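Aar187cp (Eremothecium gossypii, PDB 3ZIL) probably regulates sister-chromatid cohesion by acting on the cohesin complex, as the Wapl homologue Wpl1, of which this chain is the all-helical Wap1 domain. Local coordinates at residues I90-P95 with L152-T157; R174-G179 with A215-E220. All coordinates share one frame; numbering follows the deposited sequence.

Contact 1: residues I90-P95 with L152-T157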
ATOM      1  N   ILE A  90      18.840 -14.411   3.950  1.00 20.68           N
ATOM      2  CA  ILE A  90      18.567 -15.592   4.700  1.00 20.33           C
ATOM      3  C   ILE A  90      17.050 -15.809   4.877  1.00 21.46           C
ATOM      4  O   ILE A  90      16.531 -16.936   4.625  1.00 20.32           O
ATOM      5  CB  ILE A  90      19.295 -15.553   6.072  1.00 21.38           C
ATOM      6  CG1 ILE A  90      20.794 -15.585   5.826  1.00 23.03           C
ATOM      7  CG2 ILE A  90      18.753 -16.644   7.020  1.00 22.82           C
ATOM      8  CD1 ILE A  90      21.214 -16.806   5.029  1.00 30.06           C
ATOM      9  N   ALA A  91      16.341 -14.791   5.352  1.00 18.87           N
ATOM     10  CA  ALA A  91      14.892 -14.937   5.556  1.00 20.38           C
ATOM     11  C   ALA A  91      14.218 -15.331   4.249  1.00 21.87           C
ATOM     12  O   ALA A  91      13.330 -16.186   4.226  1.00 23.56           O
ATOM     13  CB  ALA A  91      14.264 -13.647   6.052  1.00 19.65           C
ATOM     14  N   ASP A  92      14.605 -14.664   3.175  1.00 20.50           N
ATOM     15  CA  ASP A  92      14.090 -15.005   1.848  1.00 22.29           C
ATOM     16  C   ASP A  92      14.571 -16.371   1.273  1.00 22.20           C
ATOM     17  O   ASP A  92      13.825 -16.997   0.570  1.00 19.80           O
ATOM     18  CB  ASP A  92      14.405 -13.878   0.898  1.00 21.90           C
ATOM     19  CG  ASP A  92      13.684 -13.974  -0.452  1.00 25.43           C
ATOM     20  OD1 ASP A  92      12.514 -14.441  -0.481  1.00 23.82           O
ATOM     21  OD2 ASP A  92      14.324 -13.498  -1.478  1.00 20.68           O
ATOM     22  N   LYS A  93      15.779 -16.827   1.587  1.00 19.61           N
ATOM     23  CA  LYS A  93      16.357 -18.004   0.935  1.00 21.59           C
ATOM     24  C   LYS A  93      15.880 -19.248   1.669  1.00 23.64           C
ATOM     25  O   LYS A  93      15.649 -20.256   1.024  1.00 23.62           O
ATOM     26  CB  LYS A  93      17.896 -17.949   1.006  1.00 23.16           C
ATOM     27  CG  LYS A  93      18.592 -18.958   0.107  1.00 24.49           C
ATOM     28  CD  LYS A  93      18.142 -18.881  -1.353  1.00 23.16           C
ATOM     29  CE  LYS A  93      18.451 -20.215  -2.011  1.00 31.23           C
ATOM     30  NZ  LYS A  93      18.827 -19.936  -3.412  1.00 36.80           N
ATOM     31  N   ILE A  94      15.672 -19.169   2.996  1.00 18.74           N
ATOM     32  CA  ILE A  94      15.251 -20.355   3.782  1.00 20.23           C
ATOM     33  C   ILE A  94      14.283 -19.873   4.794  1.00 18.62           C
ATOM     34  O   ILE A  94      14.591 -19.826   6.022  1.00 20.59           O
ATOM     35  CB  ILE A  94      16.438 -21.051   4.513  1.00 22.14           C
ATOM     36  CG1 ILE A  94      17.270 -19.987   5.295  1.00 21.66           C
ATOM     37  CG2 ILE A  94      17.278 -21.878   3.493  1.00 20.81           C
ATOM     38  CD1 ILE A  94      18.271 -20.579   6.330  1.00 21.41           C
ATOM     39  N   PRO A  95      13.110 -19.470   4.304  1.00 18.02           N
ATOM     40  CA  PRO A  95      12.077 -18.927   5.157  1.00 18.07           C
ATOM     41  C   PRO A  95      11.544 -20.021   6.100  1.00 17.86           C
ATOM     42  O   PRO A  95      11.448 -21.198   5.707  1.00 16.64           O
ATOM     43  CB  PRO A  95      10.965 -18.521   4.129  1.00 17.48           C
ATOM     44  CG  PRO A  95      11.215 -19.408   2.928  1.00 17.99           C
ATOM     45  CD  PRO A  95      12.738 -19.406   2.871  1.00 18.28           C
ATOM     46  N   LEU A 152      11.201  -4.195   2.758  1.00 15.13           N
ATOM     47  CA  LEU A 152       9.772  -4.110   2.219  1.00 16.18           C
ATOM     48  C   LEU A 152       9.282  -5.494   1.666  1.00 16.73           C
ATOM     49  O   LEU A 152       8.180  -5.974   1.976  1.00 17.20           O
ATOM     50  CB  LEU A 152       9.696  -3.088   1.064  1.00 14.21           C
ATOM     51  CG  LEU A 152       9.782  -1.595   1.504  1.00 14.13           C
ATOM     52  CD1 LEU A 152      10.052  -0.736   0.279  1.00 12.05           C
ATOM     53  CD2 LEU A 152       8.473  -1.090   2.211  1.00 13.46           C
ATOM     54  N   TYR A 153      10.153  -6.095   0.840  1.00 18.68           N
ATOM     55  CA  TYR A 153       9.871  -7.407   0.251  1.00 19.70           C
ATOM     56  C   TYR A 153       9.658  -8.506   1.303  1.00 19.57           C
ATOM     57  O   TYR A 153       8.711  -9.220   1.235  1.00 18.30           O
ATOM     58  CB  TYR A 153      10.994  -7.835  -0.704  1.00 21.75           C
ATOM     59  CG  TYR A 153      10.697  -9.134  -1.402  1.00 22.50           C
ATOM     60  CD1 TYR A 153       9.829  -9.165  -2.518  1.00 23.63           C
ATOM     61  CD2 TYR A 153      11.242 -10.325  -0.937  1.00 23.20           C
ATOM     62  CE1 TYR A 153       9.556 -10.341  -3.170  1.00 25.39           C
ATOM     63  CE2 TYR A 153      10.944 -11.503  -1.560  1.00 24.83           C
ATOM     64  CZ  TYR A 153      10.119 -11.500  -2.674  1.00 27.87           C
ATOM     65  OH  TYR A 153       9.841 -12.723  -3.252  1.00 31.36           O
ATOM     66  N   ILE A 154      10.572  -8.632   2.278  1.00 16.44           N
ATOM     67  CA  ILE A 154      10.410  -9.611   3.289  1.00 17.18           C
ATOM     68  C   ILE A 154       9.093  -9.405   4.021  1.00 18.01           C
ATOM     69  O   ILE A 154       8.363 -10.382   4.294  1.00 16.15           O
ATOM     70  CB  ILE A 154      11.568  -9.573   4.331  1.00 17.27           C
ATOM     71  CG1 ILE A 154      12.890  -9.855   3.648  1.00 16.99           C
ATOM     72  CG2 ILE A 154      11.212 -10.511   5.500  1.00 17.67           C
ATOM     73  CD1 ILE A 154      12.873 -11.297   3.050  1.00 19.27           C
ATOM     74  N   TRP A 155       8.849  -8.152   4.423  1.00 15.28           N
ATOM     75  CA  TRP A 155       7.710  -7.781   5.225  1.00 16.81           C
ATOM     76  C   TRP A 155       6.430  -8.115   4.513  1.00 18.83           C
ATOM     77  O   TRP A 155       5.526  -8.708   5.111  1.00 22.88           O
ATOM     78  CB  TRP A 155       7.784  -6.254   5.455  1.00 17.86           C
ATOM     79  CG  TRP A 155       6.725  -5.706   6.398  1.00 19.22           C
ATOM     80  CD1 TRP A 155       5.604  -6.375   6.974  1.00 19.56           C
ATOM     81  CD2 TRP A 155       6.621  -4.319   6.856  1.00 18.94           C
ATOM     82  NE1 TRP A 155       4.846  -5.509   7.732  1.00 17.27           N
ATOM     83  CE2 TRP A 155       5.381  -4.237   7.661  1.00 18.76           C
ATOM     84  CE3 TRP A 155       7.370  -3.150   6.621  1.00 20.44           C
ATOM     85  CZ2 TRP A 155       5.023  -3.078   8.290  1.00 18.06           C
ATOM     86  CZ3 TRP A 155       6.977  -1.972   7.230  1.00 18.30           C
ATOM     87  CH2 TRP A 155       5.830  -1.944   8.070  1.00 20.10           C
ATOM     88  N   ALA A 156       6.340  -7.813   3.217  1.00 17.04           N
ATOM     89  CA  ALA A 156       5.073  -8.018   2.521  1.00 17.41           C
ATOM     90  C   ALA A 156       5.003  -9.505   2.144  1.00 18.65           C
ATOM     91  O   ALA A 156       3.913 -10.034   1.968  1.00 15.29           O
ATOM     92  CB  ALA A 156       5.016  -7.253   1.275  1.00 16.78           C
ATOM     93  N   THR A 157       6.128 -10.193   2.078  1.00 18.09           N
ATOM     94  CA  THR A 157       6.039 -11.582   1.483  1.00 19.64           C
ATOM     95  C   THR A 157       5.800 -12.624   2.580  1.00 21.21           C
ATOM     96  O   THR A 157       5.084 -13.594   2.392  1.00 21.72           O
ATOM     97  CB  THR A 157       7.296 -11.960   0.659  1.00 19.96           C
ATOM     98  OG1 THR A 157       7.488 -11.007  -0.375  1.00 23.37           O
ATOM     99  CG2 THR A 157       7.226 -13.430   0.027  1.00 19.04           C
TER

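Contact 2: residues R174-G179 with A215-E220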
ATOM      1  N   ARG A 174       5.573   8.655   4.434  1.00 16.56           N
ATOM      2  CA  ARG A 174       6.768   9.520   4.299  1.00 18.47           C
ATOM      3  C   ARG A 174       7.759   8.939   3.268  1.00 18.52           C
ATOM      4  O   ARG A 174       8.282   9.675   2.457  1.00 16.60           O
ATOM      5  CB  ARG A 174       7.480   9.801   5.620  1.00 18.21           C
ATOM      6  CG  ARG A 174       6.680  10.678   6.589  1.00 19.98           C
ATOM      7  CD  ARG A 174       7.577  11.129   7.740  1.00 23.04           C
ATOM      8  NE  ARG A 174       8.211  10.012   8.518  1.00 25.85           N
ATOM      9  CZ  ARG A 174       7.607   9.363   9.560  1.00 28.23           C
ATOM     10  NH1 ARG A 174       6.357   9.612   9.923  1.00 23.79           N
ATOM     11  NH2 ARG A 174       8.218   8.408  10.226  1.00 27.65           N
ATOM     12  N   LEU A 175       7.956   7.614   3.282  1.00 16.76           N
ATOM     13  CA  LEU A 175       8.849   6.927   2.319  1.00 17.66           C
ATOM     14  C   LEU A 175       8.363   7.127   0.881  1.00 17.16           C
ATOM     15  O   LEU A 175       9.130   7.483   0.007  1.00 17.55           O
ATOM     16  CB  LEU A 175       8.894   5.402   2.629  1.00 17.49           C
ATOM     17  CG  LEU A 175       9.708   4.527   1.634  1.00 17.66           C
ATOM     18  CD1 LEU A 175      11.252   4.757   1.699  1.00 17.06           C
ATOM     19  CD2 LEU A 175       9.392   3.028   1.799  1.00 17.96           C
ATOM     20  N   ILE A 176       7.064   6.958   0.628  1.00 15.90           N
ATOM     21  CA  ILE A 176       6.533   7.227  -0.727  1.00 13.61           C
ATOM     22  C   ILE A 176       6.776   8.661  -1.149  1.00 14.96           C
ATOM     23  O   ILE A 176       7.158   8.878  -2.296  1.00 18.01           O
ATOM     24  CB  ILE A 176       5.059   6.844  -0.813  1.00 13.91           C
ATOM     25  CG1 ILE A 176       4.918   5.285  -0.563  1.00 14.00           C
ATOM     26  CG2 ILE A 176       4.379   7.301  -2.128  1.00 13.68           C
ATOM     27  CD1 ILE A 176       3.531   4.915  -0.037  1.00 14.68           C
ATOM     28  N   SER A 177       6.591   9.636  -0.249  1.00 14.54           N
ATOM     29  CA  SER A 177       6.646  11.043  -0.602  1.00 16.49           C
ATOM     30  C   SER A 177       8.072  11.482  -0.914  1.00 17.28           C
ATOM     31  O   SER A 177       8.276  12.509  -1.545  1.00 16.20           O
ATOM     32  CB  SER A 177       6.077  11.954   0.528  1.00 16.48           C
ATOM     33  OG  SER A 177       7.114  11.952   1.530  1.00 22.29           O
ATOM     34  N   ARG A 178       9.072  10.791  -0.371  1.00 18.82           N
ATOM     35  CA  ARG A 178      10.460  11.099  -0.689  1.00 17.29           C
ATOM     36  C   ARG A 178      10.814  10.579  -2.089  1.00 20.41           C
ATOM     37  O   ARG A 178      11.822  11.066  -2.685  1.00 21.07           O
ATOM     38  CB  ARG A 178      11.449  10.543   0.352  1.00 15.88           C
ATOM     39  CG  ARG A 178      11.416  11.268   1.706  1.00 16.48           C
ATOM     40  CD  ARG A 178      12.557  10.774   2.671  1.00 14.19           C
ATOM     41  NE  ARG A 178      12.475   9.332   3.012  1.00 13.63           N
ATOM     42  CZ  ARG A 178      11.816   8.803   4.037  1.00 15.68           C
ATOM     43  NH1 ARG A 178      11.026   9.569   4.813  1.00 14.75           N
ATOM     44  NH2 ARG A 178      11.896   7.423   4.282  1.00 15.45           N
ATOM     45  N   GLY A 179      10.029   9.600  -2.587  1.00 19.23           N
ATOM     46  CA  GLY A 179      10.043   9.218  -4.014  1.00 19.46           C
ATOM     47  C   GLY A 179      11.277   8.526  -4.592  1.00 24.01           C
ATOM     48  O   GLY A 179      11.514   8.560  -5.814  1.00 19.05           O
ATOM     49  N   ALA A 215      -1.820  13.024   0.492  1.00 19.26           N
ATOM     50  CA  ALA A 215      -2.637  14.057  -0.205  1.00 20.10           C
ATOM     51  C   ALA A 215      -1.715  15.200  -0.722  1.00 22.85           C
ATOM     52  O   ALA A 215      -2.104  15.919  -1.658  1.00 19.71           O
ATOM     53  CB  ALA A 215      -3.679  14.596   0.738  1.00 23.49           C
ATOM     54  N   GLY A 216      -0.493  15.310  -0.147  1.00 18.65           N
ATOM     55  CA  GLY A 216       0.543  16.277  -0.575  1.00 19.27           C
ATOM     56  C   GLY A 216       1.469  15.821  -1.703  1.00 20.80           C
ATOM     57  O   GLY A 216       2.383  16.565  -2.095  1.00 18.50           O
ATOM     58  N   LEU A 217       1.247  14.624  -2.259  1.00 17.96           N
ATOM     59  CA  LEU A 217       2.127  14.078  -3.308  1.00 18.13           C
ATOM     60  C   LEU A 217       1.894  14.814  -4.621  1.00 19.47           C
ATOM     61  O   LEU A 217       0.815  15.417  -4.799  1.00 18.53           O
ATOM     62  CB  LEU A 217       1.788  12.581  -3.585  1.00 15.21           C
ATOM     63  CG  LEU A 217       2.137  11.619  -2.430  1.00 18.30           C
ATOM     64  CD1 LEU A 217       1.609  10.167  -2.664  1.00 14.99           C
ATOM     65  CD2 LEU A 217       3.643  11.604  -2.150  1.00 16.18           C
ATOM     66  N   SER A 218       2.788  14.633  -5.587  1.00 20.58           N
ATOM     67  CA  SER A 218       2.559  15.222  -6.915  1.00 21.92           C
ATOM     68  C   SER A 218       1.214  14.737  -7.488  1.00 24.91           C
ATOM     69  O   SER A 218       0.739  13.623  -7.125  1.00 23.96           O
ATOM     70  CB  SER A 218       3.689  14.892  -7.844  1.00 18.52           C
ATOM     71  OG  SER A 218       3.759  13.491  -8.144  1.00 25.05           O
ATOM     72  N   ARG A 219       0.599  15.508  -8.408  1.00 23.88           N
ATOM     73  CA  ARG A 219      -0.700  15.041  -8.983  1.00 29.61           C
ATOM     74  C   ARG A 219      -0.600  13.687  -9.722  1.00 29.72           C
ATOM     75  O   ARG A 219      -1.539  12.915  -9.727  1.00 30.38           O
ATOM     76  CB  ARG A 219      -1.453  16.093  -9.829  1.00 33.22           C
ATOM     77  CG  ARG A 219      -0.634  16.714 -10.953  1.00 49.81           C
ATOM     78  CD  ARG A 219      -1.347  16.894 -12.318  1.00 51.03           C
ATOM     79  NE  ARG A 219      -0.361  16.469 -13.322  1.00 51.36           N
ATOM     80  CZ  ARG A 219       0.597  17.232 -13.879  1.00 52.93           C
ATOM     81  NH1 ARG A 219       0.677  18.561 -13.642  1.00 36.76           N
ATOM     82  NH2 ARG A 219       1.454  16.646 -14.728  1.00 52.35           N
ATOM     83  N   GLU A 220       0.543  13.392 -10.312  1.00 31.25           N
ATOM     84  CA  GLU A 220       0.855  12.068 -10.871  1.00 35.19           C
ATOM     85  C   GLU A 220       0.522  10.847  -9.932  1.00 34.58           C
ATOM     86  O   GLU A 220       0.041   9.759 -10.370  1.00 30.50           O
ATOM     87  CB  GLU A 220       2.346  12.052 -11.205  1.00 38.46           C
ATOM     88  CG  GLU A 220       2.987  10.679 -11.234  1.00 51.48           C
ATOM     89  CD  GLU A 220       4.281  10.677 -12.029  1.00 61.37           C
ATOM     90  OE1 GLU A 220       4.573  11.713 -12.691  1.00 59.45           O
ATOM     91  OE2 GLU A 220       4.992   9.643 -12.002  1.00 61.17           O
TER

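Contact 1: residues I90-P95 with L152-T157
The nearest CA atoms across the contact are Asp92 CA and Ile154 CA, 6.7 Å apart, where the last turn of helix 81-93 meets the second half of helix 147-158. This is helix-to-helix packing inside the all-helical Wap1 domain. Residues 90-93 are still helical. Ile94 is the first to leave helical geometry, and its side chain turns to helices 36-52 and 54-72.

The apolar part of the contact is small. Ile154 sends CG1 to the side of its backbone N, anti to the carbonyl carbon (chi1 -61°), and with chi2 at -63° this brings CD1 to the other helix. Ile154 CD1 lies 3.7 Å from Asp92 CB and 4.1 Å from Ala91 CB, so one methyl group serves two residues.

Beside it, Asp92 crosses the ring of Tyr153 at about a right angle. The carboxylate and ring planes are 74° apart. The carboxylate itself is held by helix 147-158 and by Lys143, which precedes it: OD2 by Tyr150 OH and a salt bridge to Lys143, OD1 by Tyr158 OH. These partners probably stabilise the negative charge.

The Tyr153 ring also has a neighbour on its own helix. Thr157 OG1 donates to Tyr153 O at 2.7 Å and sits over the centre of one ring face. At the ring edge, in plane, Tyr153 CE2 meets Asp92 OD1 at 3.5 Å.

Contact 2: residues R174-G179 with A215-E220
Leu217 reaches the end of helix 168-178 from the loop that follows helix 201-215, touching Ile176 and Ser177. The nearest CA atoms are Ser177 CA and Leu217 CA, 6.1 Å apart. The contact joins a helix C-terminus to an interhelical loop of the Wap1 domain.

From Leu217 CB, which does not itself touch the helix, the chain runs to CG. CG stands beside the backbone N and anti to the carbonyl carbon (chi1 -68°). This turns the branch point to the helix, and contact is made by the two methyl groups beyond it. Leu217 CD1 meets Ile176 CG2 at 4.0 Å. Leu217 CD2 goes to Ser177 and lies 3.4 Å from Ser177 CA and 3.6 Å from Ser177 CB. The forked tip therefore spans two successive residues of the helix.

Ile176 is buried. Behind the contact it packs on Trp184 and on Ala187, Cys188 and Leu191 of helix 185-193. Ser177 is exposed and offers only carbon to Leu217. Its hydroxyl turns back into its own helix, with Ser177 OG donating to Arg174 O at 2.7 Å. Arg178 N bonds the same oxygen, from the same face of the carbonyl plane.

The attraction between the segments is thus dispersion between methyl, methylene and backbone CH groups. The contact is carbon against carbon, and the Ser177 hydroxyl takes no part in it because it is bonded within its own helix.

Contact 1 is complete in the chain before the first residue of contact 2, and their centres lie about 26 Å apart. They share no helix, but consecutive helices link them. Helix 147-158 of contact 1 packs on helix 168-178 of contact 2 where Leu152 CD1 meets Leu175 CD2 at 4.1 Å. Both are only partly buried. Contact 1 joins two helices and mixes a methyl contact with a charged group that has several polar partners. Contact 2 joins a helix end to a loop, lies more at the surface and is purely apolar. Helix 185-193 packs on Leu152, in a segment of contact 1, and on Ile176, which takes part in contact 2.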